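Local coordinates for KLLA0E08119p (Kluyveromyces lactis, PDB 3VA7), which forms the urea carboxylase part of a longer bifunctional enzyme and probably catalyses the biotin-dependent, ATP-driven conversion of urea to urea-1-carboxylate, at residues K48-R52 with M53-S57; T949-E953 with A954-P958; L859-C862 with Y863-R867. All coordinates share one frame; numbering follows the deposited sequence.

In the fold
All three contacts are local, each within one continuous stretch, and they share no secondary-structure element. Interaction 1 ends helix 40-53 in the biotin carboxylase region. Interactions 2 and 3 both fall in the carboxyltransferase C and D region, yet their centres lie about 37 Å apart. Interaction 3, inside helix 859-875, is the buried one and rests on regular main-chain hydrogen bonds. Interactions 1 and 2 are partly buried, with exposed residues in each. The former bonds main chain to main chain through a Schellman motif and adds an apolar contact, whereas 949-953 with 954-958 has no hydrogen bond between its halves and depends on an extended arginine whose NE bonds a carbonyl of its own loop.

Interaction 1: K48-R52 with M53-S57; sequences KTLKR and MGIKS
Leu50, Lys51, Gly54 and Ile55 build the Schellman motif that ends helix 40-53, the helix of the beta-alpha-beta unit made with strands 33-36 and 56-61. Two backbone bonds define it. The long one runs from Ile55 N back to Leu50 O at 3.2 Å and is nearly straight, with 164° at the hydrogen. The short one joins Gly54 N to Lys51 O at 2.8 Å, and in both cases the donor sits above the carbonyl plane. Gly54 makes the reversal possible through its positive phi of 76°, which favours a glycine. One step earlier, Met53 N still bonds to Thr49 O (2.8 Å), the last regular turn.

The apolar contact usual beside a Schellman motif follows from this fold-back: Leu50 CD2 meets Ile55 CG2 at 3.7 Å, the two side chains crossing obliquely. The other Leu50 branch, CD1, reaches Ser57 CB at 3.5 Å, so one leucine spans the turn and the start of the strand. On another side of the helix Met53 lies alongside Thr49 and points the same way, with SD 3.7 Å from Thr49 CG2. The end of Arg52 leads away from the turn, and its NH2 forms salt bridges with Asp336 and Glu339. Asp336 also bonds Thr49 OG1, which has Arg45 as a further partner.

Around the motif, helix 337-345 covers Thr49, Leu50 and Met53 through Val338, Leu342 and Glu339, while Leu50 and Ile55 both rest on Val34 of strand 33-36.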
loop_
_atom_site.group_PDB
_atom_site.type_symbol
_atom_site.label_atom_id
_atom_site.label_comp_id
_atom_site.label_asym_id
_atom_site.label_seq_id
_atom_site.Cartn_x
_atom_site.Cartn_y
_atom_site.Cartn_z
ATOM N N LYS A 48 -19.402 -12.870 21.145
ATOM C CA LYS A 48 -20.723 -12.495 20.628
ATOM C C LYS A 48 -21.775 -13.103 21.528
ATOM O O LYS A 48 -22.784 -12.452 21.835
ATOM C CB LYS A 48 -20.997 -13.015 19.220
ATOM C CG LYS A 48 -20.208 -12.385 18.138
ATOM C CD LYS A 48 -20.976 -12.443 16.800
ATOM C CE LYS A 48 -22.147 -13.491 16.746
ATOM N NZ LYS A 48 -23.207 -13.152 15.686
ATOM N N THR A 49 -21.528 -14.341 21.955
ATOM C CA THR A 49 -22.501 -15.020 22.735
ATOM C C THR A 49 -22.530 -14.300 24.066
ATOM O O THR A 49 -23.617 -13.973 24.596
ATOM C CB THR A 49 -22.139 -16.485 22.882
ATOM O OG1 THR A 49 -22.289 -17.164 21.620
ATOM C CG2 THR A 49 -22.986 -17.135 23.935
ATOM N N LEU A 50 -21.347 -14.023 24.605
ATOM C CA LEU A 50 -21.306 -13.411 25.915
ATOM C C LEU A 50 -22.103 -12.131 25.868
ATOM O O LEU A 50 -23.061 -11.969 26.632
ATOM C CB LEU A 50 -19.883 -13.142 26.384
ATOM C CG LEU A 50 -19.080 -14.357 26.891
ATOM C CD1 LEU A 50 -17.716 -13.860 27.254
ATOM C CD2 LEU A 50 -19.705 -15.135 28.065
ATOM N N LYS A 51 -21.758 -11.251 24.923
ATOM C CA LYS A 51 -22.532 -10.042 24.713
ATOM C C LYS A 51 -24.032 -10.327 24.706
ATOM O O LYS A 51 -24.748 -9.727 25.496
ATOM C CB LYS A 51 -22.118 -9.283 23.450
ATOM C CG LYS A 51 -22.888 -7.938 23.227
ATOM C CD LYS A 51 -21.965 -6.915 22.490
ATOM C CE LYS A 51 -22.694 -5.790 21.687
ATOM N NZ LYS A 51 -22.850 -6.106 20.181
ATOM N N ARG A 52 -24.497 -11.218 23.826
ATOM C CA ARG A 52 -25.938 -11.455 23.707
ATOM C C ARG A 52 -26.513 -11.875 25.049
ATOM O O ARG A 52 -27.648 -11.550 25.352
ATOM C CB ARG A 52 -26.262 -12.480 22.620
ATOM C CG ARG A 52 -27.714 -12.957 22.598
ATOM C CD ARG A 52 -28.024 -13.905 21.380
ATOM N NE ARG A 52 -27.328 -15.208 21.486
ATOM C CZ ARG A 52 -27.643 -16.171 22.362
ATOM N NH1 ARG A 52 -28.676 -16.036 23.216
ATOM N NH2 ARG A 52 -26.915 -17.279 22.392
ATOM N N MET A 53 -25.703 -12.549 25.882
ATOM C CA MET A 53 -26.172 -13.010 27.171
ATOM C C MET A 53 -26.050 -11.948 28.276
ATOM O O MET A 53 -26.500 -12.186 29.409
ATOM C CB MET A 53 -25.419 -14.274 27.563
ATOM C CG MET A 53 -25.724 -15.509 26.678
ATOM S SD MET A 53 -24.750 -16.967 27.170
ATOM C CE MET A 53 -25.697 -17.561 28.563
ATOM N N GLY A 54 -25.463 -10.787 27.984
ATOM C CA GLY A 54 -25.401 -9.717 28.967
ATOM C C GLY A 54 -24.342 -9.996 30.018
ATOM O O GLY A 54 -24.407 -9.446 31.137
ATOM N N ILE A 55 -23.378 -10.856 29.648
ATOM C CA ILE A 55 -22.238 -11.243 30.452
ATOM C C ILE A 55 -20.983 -10.450 30.070
ATOM O O ILE A 55 -20.607 -10.391 28.896
ATOM C CB ILE A 55 -21.908 -12.714 30.236
ATOM C CG1 ILE A 55 -23.123 -13.603 30.557
ATOM C CG2 ILE A 55 -20.671 -13.116 31.045
ATOM C CD1 ILE A 55 -22.851 -15.094 30.325
ATOM N N LYS A 56 -20.317 -9.864 31.058
ATOM C CA LYS A 56 -19.202 -9.013 30.769
ATOM C C LYS A 56 -18.070 -9.916 30.371
ATOM O O LYS A 56 -17.931 -10.967 30.945
ATOM C CB LYS A 56 -18.876 -8.080 31.961
ATOM C CG LYS A 56 -19.694 -6.741 31.881
ATOM C CD LYS A 56 -20.216 -6.280 33.247
ATOM C CE LYS A 56 -19.061 -5.865 34.274
ATOM N NZ LYS A 56 -19.418 -5.701 35.773
ATOM N N SER A 57 -17.301 -9.524 29.354
ATOM C CA SER A 57 -16.220 -10.312 28.852
ATOM C C SER A 57 -14.868 -9.661 29.066
ATOM O O SER A 57 -14.706 -8.420 29.087
ATOM C CB SER A 57 -16.405 -10.587 27.365
ATOM O OG SER A 57 -16.288 -9.407 26.603
#

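Interaction 2: T949-E953 with A954-P958; sequences TIRSE and APWLP
Arg951 and Leu957 bring together the two halves of the loop between helices 937-949 and 960-967, whose second half is a type I beta turn from Ala954 to Leu957. Leu957 places CD1 against the main chain of 951-953, lying 3.8 Å from Glu953 C. Arg951, with CG anti to its own N (chi1 -171°) and the chain extended to NE, reaches beside Ala954, whose CB is 3.8 Å from NE. Trp956 CH2 stands over one face of the guanidinium, 4.2 Å above its plane and toward the rim. The turn itself is closed by Leu957 N to Ala954 O at 3.0 Å.

Farther out, Val1144 O accepts from Arg951 NH2 and Asn1014 O, weakly, from NH1, while Tyr1013 meets the Trp956 ring. The side chain of Trp956 lies about 11 Å from the bound urea. A leucine in place of Arg951 would probably leave the carbonyls of Glu953 and Val1144 without these donors and Trp956 CH2 without the guanidinium face. Within the loop the guanidinium is held by Arg951 NE to Glu953 O, 3.0 Å long and 159° at the hydrogen, with the oxygen at the edge and in the guanidinium plane.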
loop_
_atom_site.group_PDB
_atom_site.type_symbol
_atom_site.label_atom_id
_atom_site.label_comp_id
_atom_site.label_asym_id
_atom_site.label_seq_id
_atom_site.Cartn_x
_atom_site.Cartn_y
_atom_site.Cartn_z
ATOM N N THR A 949 25.130 12.035 0.723
ATOM C CA THR A 949 24.874 11.437 -0.590
ATOM C C THR A 949 24.834 12.428 -1.716
ATOM O O THR A 949 24.931 12.018 -2.868
ATOM C CB THR A 949 23.589 10.646 -0.648
ATOM O OG1 THR A 949 22.504 11.561 -0.472
ATOM C CG2 THR A 949 23.571 9.561 0.409
ATOM N N ILE A 950 24.659 13.712 -1.407
ATOM C CA ILE A 950 24.292 14.677 -2.469
ATOM C C ILE A 950 25.024 15.996 -2.389
ATOM O O ILE A 950 25.682 16.378 -3.348
ATOM C CB ILE A 950 22.747 14.957 -2.509
ATOM C CG1 ILE A 950 22.001 13.724 -2.999
ATOM C CG2 ILE A 950 22.408 16.227 -3.341
ATOM C CD1 ILE A 950 20.431 13.922 -3.122
ATOM N N ARG A 951 24.861 16.686 -1.255
ATOM C CA ARG A 951 25.496 17.949 -0.996
ATOM C C ARG A 951 25.869 18.042 0.482
ATOM O O ARG A 951 24.973 18.098 1.345
ATOM C CB ARG A 951 24.552 19.095 -1.310
ATOM C CG ARG A 951 25.265 20.433 -1.266
ATOM C CD ARG A 951 24.550 21.450 -2.115
ATOM N NE ARG A 951 25.199 22.755 -2.016
ATOM C CZ ARG A 951 24.988 23.784 -2.831
ATOM N NH1 ARG A 951 24.151 23.673 -3.854
ATOM N NH2 ARG A 951 25.631 24.927 -2.640
ATOM N N SER A 952 27.164 18.103 0.788
ATOM C CA SER A 952 27.590 18.054 2.191
ATOM C C SER A 952 27.715 19.422 2.881
ATOM O O SER A 952 27.767 19.505 4.130
ATOM C CB SER A 952 28.900 17.274 2.315
ATOM O OG SER A 952 29.984 18.090 1.891
ATOM N N GLU A 953 27.791 20.483 2.069
ATOM C CA GLU A 953 27.792 21.871 2.595
ATOM C C GLU A 953 26.847 22.759 1.827
ATOM O O GLU A 953 26.745 22.693 0.584
ATOM C CB GLU A 953 29.194 22.478 2.582
ATOM C CG GLU A 953 30.201 21.669 3.422
ATOM C CD GLU A 953 31.618 22.282 3.364
ATOM O OE1 GLU A 953 32.300 22.233 2.277
ATOM O OE2 GLU A 953 32.048 22.816 4.421
ATOM N N ALA A 954 26.167 23.627 2.560
ATOM C CA ALA A 954 25.213 24.526 1.929
ATOM C C ALA A 954 24.845 25.482 3.013
ATOM O O ALA A 954 25.076 25.174 4.155
ATOM C CB ALA A 954 23.999 23.768 1.427
ATOM N N PRO A 955 24.341 26.685 2.668
ATOM C CA PRO A 955 24.032 27.599 3.755
ATOM C C PRO A 955 22.930 27.063 4.669
ATOM O O PRO A 955 22.671 27.662 5.721
ATOM C CB PRO A 955 23.550 28.860 3.015
ATOM C CG PRO A 955 24.174 28.779 1.675
ATOM C CD PRO A 955 24.313 27.347 1.341
ATOM N N TRP A 956 22.239 25.976 4.279
ATOM C CA TRP A 956 21.100 25.481 5.110
ATOM C C TRP A 956 21.506 24.205 5.806
ATOM O O TRP A 956 20.695 23.466 6.361
ATOM C CB TRP A 956 19.783 25.285 4.282
ATOM C CG TRP A 956 19.888 24.219 3.225
ATOM C CD1 TRP A 956 19.616 22.867 3.346
ATOM C CD2 TRP A 956 20.355 24.408 1.906
ATOM N NE1 TRP A 956 19.877 22.212 2.152
ATOM C CE2 TRP A 956 20.322 23.158 1.256
ATOM C CE3 TRP A 956 20.779 25.530 1.193
ATOM C CZ2 TRP A 956 20.700 23.008 -0.058
ATOM C CZ3 TRP A 956 21.166 25.371 -0.122
ATOM C CH2 TRP A 956 21.137 24.120 -0.728
ATOM N N LEU A 957 22.787 23.925 5.730
ATOM C CA LEU A 957 23.359 22.709 6.265
ATOM C C LEU A 957 24.369 23.231 7.270
ATOM O O LEU A 957 24.853 24.355 7.121
ATOM C CB LEU A 957 24.040 21.978 5.145
ATOM C CG LEU A 957 23.093 21.348 4.154
ATOM C CD1 LEU A 957 23.952 20.612 3.104
ATOM C CD2 LEU A 957 22.149 20.349 4.868
ATOM N N PRO A 958 24.707 22.449 8.292
ATOM C CA PRO A 958 24.366 21.047 8.548
ATOM C C PRO A 958 23.000 20.820 9.210
ATOM O O PRO A 958 22.481 19.701 9.135
ATOM C CB PRO A 958 25.513 20.593 9.496
ATOM C CG PRO A 958 25.870 21.818 10.261
ATOM C CD PRO A 958 25.656 22.982 9.291
#

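Interaction 3: L859-C862 with Y863-R867; sequences LNIC and YRINR
Arg864, Ile865 and Asn866 each turn a backbone N-H toward the residue four places earlier, and these main-chain bonds are the first kind of interaction here. Arg864 N lies 2.9 Å from Asn860 O and in its carbonyl plane. Ile865 N to Ile861 O measures 3.0 Å, with the donor tilted 30° from the plane. Asn866 N to Cys862 O is longer, 3.3 Å, and similarly tilted. The first step, Tyr863 N to Leu859 O, is weak at 3.4 Å.

Side-chain polar contacts form a second group. As modelled, Asn866 ND2 donates to Tyr863 O at 3.3 Å, in the amide plane of Asn866 as well as in the carbonyl plane, but the placement is doubtful, since ND2 also sits against another donor, Arg867 NH1. Arg864 extends away from the turn to a salt bridge with Glu912, and Asn860 OD1 accepts from Trp921 NE1.

Apolar and aromatic contacts make the third. Ile861 CG2 and Ile865 CD1, one turn apart, meet loosely at 4.4 Å. Because Ile865 CG1 sits beside the backbone N (chi1 -65°), that branch runs back over the preceding turn, and its CD1 lies 4.2 Å from Cys862 CA. The Tyr863 ring leads outward, stacked on Trp921 and edge-to-face with Phe917.

Together these features mark the first turns of a regular alpha-helix laid against sheets of the carboxyltransferase C and D region: Ile861, Arg864 and Ile865 touch Tyr852 of strand 847-852, and Cys862 touches Leu987 of strand 984-989.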
loop_
_atom_site.group_PDB
_atom_site.type_symbol
_atom_site.label_atom_id
_atom_site.label_comp_id
_atom_site.label_asym_id
_atom_site.label_seq_id
_atom_site.Cartn_x
_atom_site.Cartn_y
_atom_site.Cartn_z
ATOM N N LEU A 859 -4.371 35.726 1.277
ATOM C CA LEU A 859 -5.482 34.805 1.521
ATOM C C LEU A 859 -6.686 34.968 0.587
ATOM O O LEU A 859 -7.328 33.965 0.247
ATOM C CB LEU A 859 -6.010 34.939 2.934
ATOM C CG LEU A 859 -5.849 33.816 3.958
ATOM C CD1 LEU A 859 -6.636 34.161 5.190
ATOM C CD2 LEU A 859 -6.278 32.487 3.420
ATOM N N ASN A 860 -7.017 36.206 0.186
ATOM C CA ASN A 860 -8.194 36.416 -0.654
ATOM C C ASN A 860 -8.150 35.633 -1.970
ATOM O O ASN A 860 -9.149 34.998 -2.386
ATOM C CB ASN A 860 -8.423 37.895 -0.905
ATOM C CG ASN A 860 -9.129 38.572 0.266
ATOM O OD1 ASN A 860 -10.058 38.021 0.881
ATOM N ND2 ASN A 860 -8.660 39.756 0.602
ATOM N N ILE A 861 -6.990 35.688 -2.616
ATOM C CA ILE A 861 -6.701 34.900 -3.784
ATOM C C ILE A 861 -6.998 33.370 -3.602
ATOM O O ILE A 861 -7.397 32.674 -4.546
ATOM C CB ILE A 861 -5.267 35.232 -4.229
ATOM C CG1 ILE A 861 -5.283 36.594 -4.943
ATOM C CG2 ILE A 861 -4.691 34.157 -5.062
ATOM C CD1 ILE A 861 -3.867 37.142 -5.343
ATOM N N CYS A 862 -6.871 32.855 -2.400
ATOM C CA CYS A 862 -7.181 31.461 -2.174
ATOM C C CYS A 862 -8.657 31.273 -2.264
ATOM O O CYS A 862 -9.123 30.262 -2.782
ATOM C CB CYS A 862 -6.690 30.951 -0.770
ATOM S SG CYS A 862 -4.927 31.237 -0.526
ATOM N N TYR A 863 -9.421 32.211 -1.711
ATOM C CA TYR A 863 -10.857 32.079 -1.818
ATOM C C TYR A 863 -11.272 32.230 -3.290
ATOM O O TYR A 863 -12.159 31.505 -3.784
ATOM C CB TYR A 863 -11.601 33.034 -0.923
ATOM C CG TYR A 863 -13.051 32.672 -0.896
ATOM C CD1 TYR A 863 -13.461 31.408 -0.478
ATOM C CD2 TYR A 863 -14.024 33.575 -1.366
ATOM C CE1 TYR A 863 -14.801 31.062 -0.491
ATOM C CE2 TYR A 863 -15.389 33.241 -1.371
ATOM C CZ TYR A 863 -15.762 31.995 -0.941
ATOM O OH TYR A 863 -17.111 31.658 -0.953
ATOM N N ARG A 864 -10.547 33.080 -4.000
ATOM C CA ARG A 864 -10.847 33.373 -5.376
ATOM C C ARG A 864 -10.682 32.147 -6.265
ATOM O O ARG A 864 -11.499 31.926 -7.206
ATOM C CB ARG A 864 -9.986 34.542 -5.875
ATOM C CG ARG A 864 -10.104 34.830 -7.355
ATOM C CD ARG A 864 -9.587 36.208 -7.630
ATOM N NE ARG A 864 -10.137 36.660 -8.896
ATOM C CZ ARG A 864 -11.166 37.512 -9.062
ATOM N NH1 ARG A 864 -11.780 38.110 -8.031
ATOM N NH2 ARG A 864 -11.583 37.764 -10.304
ATOM N N ILE A 865 -9.640 31.355 -5.970
ATOM C CA ILE A 865 -9.380 30.124 -6.734
ATOM C C ILE A 865 -10.555 29.209 -6.466
ATOM O O ILE A 865 -11.068 28.498 -7.361
ATOM C CB ILE A 865 -8.081 29.448 -6.271
ATOM C CG1 ILE A 865 -6.877 30.356 -6.598
ATOM C CG2 ILE A 865 -7.963 27.978 -6.790
ATOM C CD1 ILE A 865 -5.677 29.961 -5.776
ATOM N N ASN A 866 -11.030 29.251 -5.232
ATOM C CA ASN A 866 -12.143 28.420 -4.933
ATOM C C ASN A 866 -13.367 28.871 -5.797
ATOM O O ASN A 866 -14.167 28.034 -6.255
ATOM C CB ASN A 866 -12.387 28.432 -3.449
ATOM C CG ASN A 866 -13.786 28.228 -3.130
ATOM O OD1 ASN A 866 -14.225 27.143 -2.754
ATOM N ND2 ASN A 866 -14.548 29.288 -3.290
ATOM N N ARG A 867 -13.459 30.167 -6.083
ATOM C CA ARG A 867 -14.630 30.733 -6.774
ATOM C C ARG A 867 -14.500 30.449 -8.301
ATOM O O ARG A 867 -15.471 30.086 -8.941
ATOM C CB ARG A 867 -14.783 32.253 -6.465
ATOM C CG ARG A 867 -15.533 32.682 -5.199
ATOM C CD ARG A 867 -16.037 31.499 -4.311
ATOM N NE ARG A 867 -17.437 31.144 -4.493
ATOM C CZ ARG A 867 -18.015 29.990 -4.153
ATOM N NH1 ARG A 867 -17.329 28.979 -3.594
ATOM N NH2 ARG A 867 -19.330 29.831 -4.401
#